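Local coordinates for MMACHC-like protein (Caenorhabditis elegans, PDB 5UJC) that probably catalyses the reductive removal of the upper ligand of cobalamins, cyanide with a flavin and NADPH or alkyl groups with glutathione, in vitamin B12 trafficking, at residues 49-60 and 185-196; 164-174 and 217-225. All blocks are in the same frame, centred on the assembly; numbering follows the deposited sequence.

Contact 1: residues 49-60 and 185-196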
loop_
_atom_site.group_PDB
_atom_site.type_symbol
_atom_site.label_atom_id
_atom_site.label_comp_id
_atom_site.label_asym_id
_atom_site.label_seq_id
_atom_site.Cartn_x
_atom_site.Cartn_y
_atom_site.Cartn_z
ATOM N N TYR A 49 14.068 5.328 15.834
ATOM C CA TYR A 49 13.514 6.620 16.207
ATOM C C TYR A 49 12.865 6.507 17.555
ATOM O O TYR A 49 12.375 5.428 17.929
ATOM C CB TYR A 49 12.471 7.085 15.166
ATOM C CG TYR A 49 13.017 7.139 13.778
ATOM C CD1 TYR A 49 13.734 8.235 13.342
ATOM C CD2 TYR A 49 12.850 6.075 12.912
ATOM C CE1 TYR A 49 14.294 8.259 12.084
ATOM C CE2 TYR A 49 13.373 6.099 11.648
ATOM C CZ TYR A 49 14.108 7.192 11.239
ATOM O OH TYR A 49 14.643 7.222 9.992
ATOM N N ASP A 50 12.787 7.621 18.269
ATOM C CA ASP A 50 12.059 7.663 19.548
ATOM C C ASP A 50 10.588 7.275 19.385
ATOM O O ASP A 50 9.980 7.499 18.313
ATOM C CB ASP A 50 12.156 9.062 20.183
ATOM C CG ASP A 50 13.589 9.428 20.611
ATOM O OD1 ASP A 50 14.450 8.527 20.715
ATOM O OD2 ASP A 50 13.848 10.636 20.824
ATOM N N ASP A 51 10.013 6.727 20.457
ATOM C CA ASP A 51 8.637 6.199 20.435
ATOM C C ASP A 51 7.609 7.205 19.912
ATOM O O ASP A 51 6.682 6.830 19.190
ATOM C CB ASP A 51 8.200 5.743 21.836
ATOM C CG ASP A 51 8.875 4.472 22.286
ATOM O OD1 ASP A 51 9.448 3.755 21.462
ATOM O OD2 ASP A 51 8.795 4.177 23.490
ATOM N N SER A 52 7.740 8.463 20.297
ATOM C CA SER A 52 6.713 9.438 19.973
ATOM C C SER A 52 6.886 10.072 18.565
ATOM O O SER A 52 6.126 10.945 18.193
ATOM C CB SER A 52 6.676 10.524 21.029
ATOM O OG SER A 52 7.874 11.283 21.014
ATOM N N THR A 53 7.895 9.632 17.806
ATOM C CA THR A 53 8.156 10.176 16.482
ATOM C C THR A 53 6.932 9.986 15.574
ATOM O O THR A 53 6.380 8.885 15.481
ATOM C CB THR A 53 9.371 9.485 15.845
ATOM O OG1 THR A 53 10.512 9.665 16.682
ATOM C CG2 THR A 53 9.686 10.038 14.464
ATOM N N MET A 54 6.531 11.066 14.912
ATOM C CA MET A 54 5.420 11.040 13.968
ATOM C C MET A 54 5.770 10.306 12.674
ATOM O O MET A 54 6.840 10.528 12.092
ATOM C CB MET A 54 5.025 12.473 13.621
ATOM C CG MET A 54 3.915 12.589 12.593
ATOM S SD MET A 54 3.717 14.286 12.012
ATOM C CE MET A 54 2.603 14.060 10.625
ATOM N N ALA A 55 4.846 9.454 12.232
ATOM C CA ALA A 55 4.899 8.850 10.906
ATOM C C ALA A 55 3.541 8.978 10.225
ATOM O O ALA A 55 2.493 9.028 10.892
ATOM C CB ALA A 55 5.300 7.391 11.005
ATOM N N LEU A 56 3.575 8.972 8.884
ATOM C CA LEU A 56 2.368 8.924 8.045
ATOM C C LEU A 56 2.454 7.752 7.103
ATOM O O LEU A 56 3.397 7.637 6.329
ATOM C CB LEU A 56 2.185 10.206 7.225
ATOM C CG LEU A 56 1.791 11.454 7.993
ATOM C CD1 LEU A 56 1.839 12.650 7.038
ATOM C CD2 LEU A 56 0.394 11.309 8.572
ATOM N N LEU A 57 1.440 6.908 7.158
ATOM C CA LEU A 57 1.265 5.827 6.209
ATOM C C LEU A 57 0.410 6.323 5.046
ATOM O O LEU A 57 -0.703 6.760 5.258
ATOM C CB LEU A 57 0.570 4.657 6.911
ATOM C CG LEU A 57 0.162 3.472 6.043
ATOM C CD1 LEU A 57 1.380 2.790 5.437
ATOM C CD2 LEU A 57 -0.685 2.493 6.835
ATOM N N ILE A 58 0.912 6.128 3.829
ATOM C CA ILE A 58 0.208 6.502 2.604
ATOM C C ILE A 58 -0.200 5.214 1.893
ATOM O O ILE A 58 0.642 4.322 1.655
ATOM C CB ILE A 58 1.098 7.341 1.660
ATOM C CG1 ILE A 58 1.545 8.659 2.369
ATOM C CG2 ILE A 58 0.355 7.622 0.382
ATOM C CD1 ILE A 58 2.626 9.446 1.646
ATOM N N LEU A 59 -1.490 5.083 1.616
ATOM C CA LEU A 59 -1.982 3.950 0.843
ATOM C C LEU A 59 -2.714 4.424 -0.384
ATOM O O LEU A 59 -3.130 5.605 -0.465
ATOM C CB LEU A 59 -2.815 3.026 1.690
ATOM C CG LEU A 59 -4.063 3.497 2.342
ATOM C CD1 LEU A 59 -5.211 3.480 1.347
ATOM C CD2 LEU A 59 -4.422 2.610 3.549
ATOM N N SER A 60 -2.789 3.554 -1.377
ATOM C CA SER A 60 -3.556 3.832 -2.592
ATOM C C SER A 60 -4.866 3.076 -2.596
ATOM O O SER A 60 -4.944 1.938 -2.137
ATOM C CB SER A 60 -2.728 3.474 -3.828
ATOM O OG SER A 60 -2.278 2.138 -3.800
ATOM N N ALA A 185 -3.649 -0.716 -1.830
ATOM C CA ALA A 185 -2.299 -1.137 -1.516
ATOM C C ALA A 185 -1.632 -0.155 -0.602
ATOM O O ALA A 185 -1.908 1.038 -0.654
ATOM C CB ALA A 185 -1.488 -1.290 -2.793
ATOM N N PHE A 186 -0.704 -0.651 0.210
ATOM C CA PHE A 186 0.170 0.242 0.963
ATOM C C PHE A 186 1.257 0.765 0.023
ATOM O O PHE A 186 1.699 0.058 -0.852
ATOM C CB PHE A 186 0.782 -0.489 2.139
ATOM C CG PHE A 186 -0.233 -1.015 3.104
ATOM C CD1 PHE A 186 -0.935 -0.137 3.933
ATOM C CD2 PHE A 186 -0.545 -2.372 3.156
ATOM C CE1 PHE A 186 -1.869 -0.631 4.841
ATOM C CE2 PHE A 186 -1.462 -2.857 4.082
ATOM C CZ PHE A 186 -2.120 -2.003 4.900
ATOM N N ARG A 187 1.639 2.020 0.174
ATOM C CA ARG A 187 2.621 2.611 -0.745
ATOM C C ARG A 187 3.873 3.118 -0.041
ATOM O O ARG A 187 4.989 2.752 -0.432
ATOM C CB ARG A 187 1.984 3.723 -1.615
ATOM C CG ARG A 187 0.904 3.183 -2.556
ATOM C CD ARG A 187 1.472 2.211 -3.579
ATOM N NE ARG A 187 0.453 1.665 -4.470
ATOM C CZ ARG A 187 0.670 0.656 -5.293
ATOM N NH1 ARG A 187 1.913 0.185 -5.469
ATOM N NH2 ARG A 187 -0.342 0.123 -5.972
ATOM N N SER A 188 3.722 4.017 0.921
ATOM C CA SER A 188 4.888 4.660 1.519
ATOM C C SER A 188 4.626 5.025 2.962
ATOM O O SER A 188 3.484 5.211 3.377
ATOM C CB SER A 188 5.301 5.948 0.743
ATOM O OG SER A 188 5.555 5.689 -0.621
ATOM N N VAL A 189 5.701 5.135 3.729
ATOM C CA VAL A 189 5.650 5.726 5.036
ATOM C C VAL A 189 6.630 6.888 5.086
ATOM O O VAL A 189 7.777 6.765 4.657
ATOM C CB VAL A 189 5.999 4.704 6.140
ATOM C CG1 VAL A 189 6.259 5.406 7.465
ATOM C CG2 VAL A 189 4.886 3.659 6.295
ATOM N N LEU A 190 6.138 8.018 5.565
ATOM C CA LEU A 190 6.944 9.205 5.833
ATOM C C LEU A 190 7.226 9.279 7.316
ATOM O O LEU A 190 6.310 9.133 8.127
ATOM C CB LEU A 190 6.199 10.458 5.407
ATOM C CG LEU A 190 5.647 10.510 3.996
ATOM C CD1 LEU A 190 4.877 11.794 3.785
ATOM C CD2 LEU A 190 6.705 10.366 2.959
ATOM N N ILE A 191 8.490 9.440 7.672
ATOM C CA ILE A 191 8.878 9.543 9.077
ATOM C C ILE A 191 9.476 10.929 9.294
ATOM O O ILE A 191 10.302 11.367 8.521
ATOM C CB ILE A 191 9.905 8.458 9.446
ATOM C CG1 ILE A 191 9.340 7.060 9.111
ATOM C CG2 ILE A 191 10.281 8.549 10.940
ATOM C CD1 ILE A 191 10.311 5.907 9.345
ATOM N N PHE A 192 9.042 11.598 10.367
ATOM C CA PHE A 192 9.448 12.981 10.678
ATOM C C PHE A 192 10.240 13.008 11.985
ATOM O O PHE A 192 9.662 13.141 13.067
ATOM C CB PHE A 192 8.221 13.850 10.775
ATOM C CG PHE A 192 7.409 13.875 9.504
ATOM C CD1 PHE A 192 7.689 14.790 8.510
ATOM C CD2 PHE A 192 6.402 12.948 9.286
ATOM C CE1 PHE A 192 6.980 14.771 7.323
ATOM C CE2 PHE A 192 5.691 12.943 8.087
ATOM C CZ PHE A 192 5.990 13.846 7.119
ATOM N N PRO A 193 11.573 12.852 11.896
ATOM C CA PRO A 193 12.343 12.612 13.115
ATOM C C PRO A 193 12.292 13.743 14.131
ATOM O O PRO A 193 12.541 13.497 15.317
ATOM C CB PRO A 193 13.785 12.425 12.590
ATOM C CG PRO A 193 13.620 11.984 11.187
ATOM C CD PRO A 193 12.400 12.705 10.685
ATOM N N ASN A 194 11.994 14.970 13.681
ATOM C CA ASN A 194 11.942 16.125 14.590
ATOM C C ASN A 194 10.545 16.459 15.097
ATOM O O ASN A 194 10.377 17.453 15.800
ATOM C CB ASN A 194 12.549 17.371 13.909
ATOM C CG ASN A 194 14.002 17.176 13.522
ATOM O OD1 ASN A 194 14.429 17.577 12.439
ATOM N ND2 ASN A 194 14.765 16.545 14.398
ATOM N N VAL A 195 9.553 15.616 14.782
ATOM C CA VAL A 195 8.186 15.885 15.169
ATOM C C VAL A 195 7.703 14.791 16.121
ATOM O O VAL A 195 7.650 13.620 15.757
ATOM C CB VAL A 195 7.242 15.965 13.947
ATOM C CG1 VAL A 195 5.832 16.244 14.401
ATOM C CG2 VAL A 195 7.727 17.033 12.971
ATOM N N LYS A 196 7.373 15.191 17.344
ATOM C CA LYS A 196 6.964 14.261 18.390
ATOM C C LYS A 196 5.474 14.479 18.735
ATOM O O LYS A 196 5.014 15.620 18.918
ATOM C CB LYS A 196 7.829 14.448 19.643
ATOM C CG LYS A 196 9.328 14.436 19.382
ATOM C CD LYS A 196 9.799 13.136 18.769
ATOM C CE LYS A 196 11.300 13.160 18.486
ATOM N NZ LYS A 196 12.100 13.348 19.725
HETATM O O HOH W 1 12.804 10.770 16.084
HETATM O O HOH W 2 -3.365 0.363 -5.554
#
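Ile191 sets its CG2 methyl over the face of the Tyr49 ring, 3.9 Å from the centroid and 5° off the normal, while CD1 of the same isoleucine reaches ring atom CE2; a branched residue can put one methyl over a ring and bring a second against its rim atoms. At the far end of the strand pair Ala185 CB rests over one face of the Arg187 guanidinium, toward its rim. At that group's edge NE donates to Ser60 OG at 2.9 Å, close to the guanidinium plane, and a water joins Ser60 OG to Arg187 NH2. Arg187 gets there because its chain bends at chi2 (-64°), folding back along Ser60.

The Phe192 ring has Met54 O at its edge, and Met54 SD lies obliquely to it, 4.8 Å from the centroid, a Met-aromatic contact. The unbranched methionine, extended with CG anti to its backbone N (chi1 177°), runs beside the ring and also brings SD to Val195 CG1.

Strands 53-60 and 185-192 pair antiparallel, and a classic beta bulge interrupts their register: Ile58 O accepts from both Arg187 N (2.9 Å) and Ser188 N (3.2 Å). Beyond the corner at Pro193, Met54 N bonds to Val195 O. Lys196 NZ closes this end with a weak salt bridge to Asp50 OD2 (3.4 Å).

Phe186 O bonds to the bound methylcobalamin. Both strands are central in a four-stranded antiparallel sheet, flanked by strands 25-31 and 117-120. On one face Met54 and Phe192 pack on helix 5-18, and Ser188, Leu190 and Phe192 on helix 93-109, with Ser188 OG bonded to His120. On the other face Leu57, Phe186 and Val189 meet Met134 of helix 134-140.

Contact 2: residues 164-174 and 217-225; sequences RMGPNLKFIGL and TALEKFNYN
Asn223 lays its amide over the Phe171 ring, ND2 3.4 Å above the centre and the two planes 27° apart, in a loop-on-helix contact of the cobalamin pocket: loop 164-174 is pinned along helix 212-225. The flat aromatic face suits an amide laid on it. The same amide grips the backbone of Ile172 at both ends. Its ND2 donates to Ile172 O at 2.8 Å, nearly straight at 175° and on a lone pair, and Ile172 N donates to OD1 at 3.0 Å. Asparagine suits the place because it offers donor and acceptor together, and OD1 also bonds to the bound methylcobalamin. A leucine here would probably leave the N-H and carbonyl of Ile172 without these mates and the cobalamin without one of its hydrogen bonds.

Phe171, its CG anti to the backbone N, swings its ring across the helix, where its edge meets the face of Tyr224 in an offset edge-to-face pair with planes at 61°. Arg164, flat and cationic, stacks its guanidinium on the Tyr224 ring, CZ 4.0 Å from the centroid, a cation-pi contact, while Met165 CG comes to that ring's edge. Where the loop runs into strand 174-176, Leu174 CD1 sits over the Phe222 face and Leu174 CB touches Leu219 CD2. Within the helix, Asn223 ND2 also donates to Leu219 O at 3.0 Å, from above the carbonyl plane and on the face opposite to Asn223 N.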
loop_
_atom_site.group_PDB
_atom_site.type_symbol
_atom_site.label_atom_id
_atom_site.label_comp_id
_atom_site.label_asym_id
_atom_site.label_seq_id
_atom_site.Cartn_x
_atom_site.Cartn_y
_atom_site.Cartn_z
ATOM N N ARG A 164 2.696 -25.705 -0.206
ATOM C CA ARG A 164 1.706 -25.479 -1.264
ATOM C C ARG A 164 2.164 -24.381 -2.237
ATOM O O ARG A 164 1.581 -24.213 -3.310
ATOM C CB ARG A 164 0.335 -25.108 -0.661
ATOM C CG ARG A 164 -0.481 -26.308 -0.180
ATOM C CD ARG A 164 -1.134 -27.055 -1.336
ATOM N NE ARG A 164 -2.037 -26.190 -2.113
ATOM C CZ ARG A 164 -3.294 -25.876 -1.763
ATOM N NH1 ARG A 164 -3.837 -26.354 -0.633
ATOM N NH2 ARG A 164 -4.015 -25.068 -2.549
ATOM N N MET A 165 3.204 -23.638 -1.863
ATOM C CA MET A 165 3.626 -22.492 -2.656
ATOM C C MET A 165 5.027 -22.676 -3.195
ATOM O O MET A 165 5.780 -23.569 -2.759
ATOM C CB MET A 165 3.536 -21.232 -1.838
ATOM C CG MET A 165 2.130 -20.957 -1.352
ATOM S SD MET A 165 2.097 -19.680 -0.142
ATOM C CE MET A 165 2.266 -18.239 -1.197
ATOM N N GLY A 166 5.366 -21.853 -4.172
ATOM C CA GLY A 166 6.636 -21.974 -4.874
ATOM C C GLY A 166 7.843 -21.586 -4.031
ATOM O O GLY A 166 7.691 -21.134 -2.882
ATOM N N PRO A 167 9.060 -21.723 -4.613
ATOM C CA PRO A 167 10.290 -21.459 -3.890
ATOM C C PRO A 167 10.366 -20.036 -3.386
ATOM O O PRO A 167 9.952 -19.092 -4.094
ATOM C CB PRO A 167 11.386 -21.719 -4.939
ATOM C CG PRO A 167 10.766 -22.642 -5.906
ATOM C CD PRO A 167 9.326 -22.229 -5.968
ATOM N N ASN A 168 10.845 -19.889 -2.156
ATOM C CA ASN A 168 11.049 -18.587 -1.536
ATOM C C ASN A 168 9.748 -17.822 -1.412
ATOM O O ASN A 168 9.740 -16.600 -1.389
ATOM C CB ASN A 168 12.081 -17.777 -2.319
ATOM C CG ASN A 168 13.346 -18.568 -2.597
ATOM O OD1 ASN A 168 14.208 -18.695 -1.732
ATOM N ND2 ASN A 168 13.440 -19.142 -3.792
ATOM N N LEU A 169 8.640 -18.546 -1.347
ATOM C CA LEU A 169 7.370 -17.939 -0.993
ATOM C C LEU A 169 6.860 -18.487 0.329
ATOM O O LEU A 169 7.003 -19.671 0.619
ATOM C CB LEU A 169 6.340 -18.164 -2.084
ATOM C CG LEU A 169 6.685 -17.590 -3.461
ATOM C CD1 LEU A 169 5.693 -18.076 -4.504
ATOM C CD2 LEU A 169 6.709 -16.063 -3.428
ATOM N N LYS A 170 6.299 -17.595 1.137
ATOM C CA LYS A 170 5.681 -17.955 2.380
ATOM C C LYS A 170 4.206 -17.735 2.338
ATOM O O LYS A 170 3.722 -16.930 1.584
ATOM C CB LYS A 170 6.290 -17.132 3.513
ATOM C CG LYS A 170 7.785 -17.398 3.697
ATOM C CD LYS A 170 8.038 -18.802 4.295
ATOM C CE LYS A 170 9.493 -19.211 4.167
ATOM N NZ LYS A 170 10.400 -18.300 4.916
ATOM N N PHE A 171 3.487 -18.420 3.216
ATOM C CA PHE A 171 2.040 -18.183 3.380
ATOM C C PHE A 171 1.866 -16.970 4.276
ATOM O O PHE A 171 2.085 -17.038 5.483
ATOM C CB PHE A 171 1.366 -19.449 3.958
ATOM C CG PHE A 171 -0.158 -19.394 3.966
ATOM C CD1 PHE A 171 -0.834 -18.775 4.995
ATOM C CD2 PHE A 171 -0.886 -19.964 2.945
ATOM C CE1 PHE A 171 -2.212 -18.788 5.049
ATOM C CE2 PHE A 171 -2.271 -19.985 2.983
ATOM C CZ PHE A 171 -2.938 -19.400 4.042
ATOM N N ILE A 172 1.552 -15.833 3.653
ATOM C CA ILE A 172 1.558 -14.541 4.338
ATOM C C ILE A 172 0.171 -14.031 4.682
ATOM O O ILE A 172 -0.843 -14.490 4.142
ATOM C CB ILE A 172 2.349 -13.450 3.565
ATOM C CG1 ILE A 172 1.765 -13.222 2.152
ATOM C CG2 ILE A 172 3.829 -13.839 3.475
ATOM C CD1 ILE A 172 2.217 -11.926 1.511
ATOM N N GLY A 173 0.130 -13.087 5.604
ATOM C CA GLY A 173 -1.136 -12.486 6.008
ATOM C C GLY A 173 -1.673 -11.477 5.016
ATOM O O GLY A 173 -1.008 -11.129 4.015
ATOM N N LEU A 174 -2.842 -10.950 5.359
ATOM C CA LEU A 174 -3.638 -10.099 4.486
ATOM C C LEU A 174 -4.306 -9.033 5.308
ATOM O O LEU A 174 -4.939 -9.327 6.331
ATOM C CB LEU A 174 -4.715 -10.912 3.772
ATOM C CG LEU A 174 -5.705 -10.133 2.892
ATOM C CD1 LEU A 174 -4.996 -9.535 1.676
ATOM C CD2 LEU A 174 -6.833 -11.052 2.452
ATOM N N THR A 217 -10.184 -18.858 4.909
ATOM C CA THR A 217 -10.522 -18.934 3.485
ATOM C C THR A 217 -9.921 -17.746 2.726
ATOM O O THR A 217 -9.357 -17.910 1.649
ATOM C CB THR A 217 -12.031 -18.989 3.272
ATOM O OG1 THR A 217 -12.545 -20.140 3.936
ATOM C CG2 THR A 217 -12.378 -19.081 1.791
ATOM N N ALA A 218 -10.035 -16.554 3.302
ATOM C CA ALA A 218 -9.487 -15.343 2.666
ATOM C C ALA A 218 -7.973 -15.478 2.489
ATOM O O ALA A 218 -7.418 -15.126 1.425
ATOM C CB ALA A 218 -9.818 -14.116 3.496
ATOM N N LEU A 219 -7.295 -15.990 3.522
ATOM C CA LEU A 219 -5.865 -16.131 3.453
ATOM C C LEU A 219 -5.431 -17.173 2.418
ATOM O O LEU A 219 -4.408 -16.982 1.729
ATOM C CB LEU A 219 -5.274 -16.443 4.832
ATOM C CG LEU A 219 -5.332 -15.292 5.846
ATOM C CD1 LEU A 219 -4.945 -15.731 7.232
ATOM C CD2 LEU A 219 -4.477 -14.168 5.397
ATOM N N GLU A 220 -6.193 -18.252 2.289
ATOM C CA GLU A 220 -5.946 -19.230 1.225
ATOM C C GLU A 220 -6.181 -18.625 -0.167
ATOM O O GLU A 220 -5.388 -18.835 -1.065
ATOM C CB GLU A 220 -6.786 -20.482 1.427
ATOM C CG GLU A 220 -6.333 -21.294 2.661
ATOM C CD GLU A 220 -7.101 -22.577 2.887
ATOM O OE1 GLU A 220 -7.823 -23.013 1.982
ATOM O OE2 GLU A 220 -6.945 -23.180 3.984
ATOM N N LYS A 221 -7.261 -17.873 -0.332
ATOM C CA LYS A 221 -7.549 -17.246 -1.633
ATOM C C LYS A 221 -6.436 -16.271 -2.011
ATOM O O LYS A 221 -6.046 -16.164 -3.170
ATOM C CB LYS A 221 -8.896 -16.523 -1.609
ATOM C CG LYS A 221 -10.124 -17.441 -1.705
ATOM C CD LYS A 221 -10.282 -18.088 -3.099
ATOM C CE LYS A 221 -10.171 -17.084 -4.266
ATOM N NZ LYS A 221 -10.635 -17.635 -5.580
ATOM N N PHE A 222 -5.921 -15.569 -1.020
ATOM C CA PHE A 222 -4.826 -14.616 -1.236
ATOM C C PHE A 222 -3.535 -15.351 -1.642
ATOM O O PHE A 222 -2.920 -15.034 -2.652
ATOM C CB PHE A 222 -4.617 -13.793 0.037
ATOM C CG PHE A 222 -3.485 -12.783 -0.040
ATOM C CD1 PHE A 222 -3.411 -11.862 -1.084
ATOM C CD2 PHE A 222 -2.522 -12.722 0.971
ATOM C CE1 PHE A 222 -2.405 -10.927 -1.113
ATOM C CE2 PHE A 222 -1.523 -11.778 0.930
ATOM C CZ PHE A 222 -1.477 -10.874 -0.100
ATOM N N ASN A 223 -3.113 -16.311 -0.842
ATOM C CA ASN A 223 -1.830 -16.957 -1.091
ATOM C C ASN A 223 -1.825 -17.873 -2.298
ATOM O O ASN A 223 -0.811 -17.959 -2.993
ATOM C CB ASN A 223 -1.349 -17.689 0.137
ATOM C CG ASN A 223 -0.785 -16.731 1.173
ATOM O OD1 ASN A 223 0.289 -16.145 0.968
ATOM N ND2 ASN A 223 -1.542 -16.500 2.250
ATOM N N TYR A 224 -2.951 -18.554 -2.547
ATOM C CA TYR A 224 -3.019 -19.602 -3.592
ATOM C C TYR A 224 -3.645 -19.125 -4.904
ATOM O O TYR A 224 -3.426 -19.754 -5.942
ATOM C CB TYR A 224 -3.798 -20.805 -3.085
ATOM C CG TYR A 224 -3.269 -21.410 -1.793
ATOM C CD1 TYR A 224 -1.905 -21.360 -1.462
ATOM C CD2 TYR A 224 -4.121 -22.103 -0.946
ATOM C CE1 TYR A 224 -1.428 -21.955 -0.304
ATOM C CE2 TYR A 224 -3.655 -22.678 0.211
ATOM C CZ TYR A 224 -2.315 -22.601 0.535
ATOM O OH TYR A 224 -1.877 -23.220 1.684
ATOM N N ASN A 225 -4.438 -18.035 -4.865
ATOM C CA ASN A 225 -5.295 -17.671 -6.004
ATOM C C ASN A 225 -5.339 -16.170 -6.264
ATOM O O ASN A 225 -6.250 -15.692 -6.902
ATOM C CB ASN A 225 -6.730 -18.168 -5.760
ATOM C CG ASN A 225 -6.806 -19.663 -5.579
ATOM O OD1 ASN A 225 -7.105 -20.153 -4.497
ATOM N ND2 ASN A 225 -6.464 -20.377 -6.597
#

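From the N terminus, after helix 5-18, strand 25-31 and helix 32-39, the chain lays down strand 53-60 and then runs through several helices, strand 117-120 and strand 145-147 to loop 164-174. Only after this loop does it return as strand 185-196, so that contact 1 closes a loop with 124 residues between its segments. Helix 212-225 follows and folds back on 164-174, closing the shorter loop of contact 2, with 42 residues between. The segments alternate, so the two loops cross. Contact 1 joins central strands of the main sheet; contact 2 ties a pocket loop to a helix. Their nearest atoms lie about 7 Å apart, yet both contribute residues to the methylcobalamin pocket.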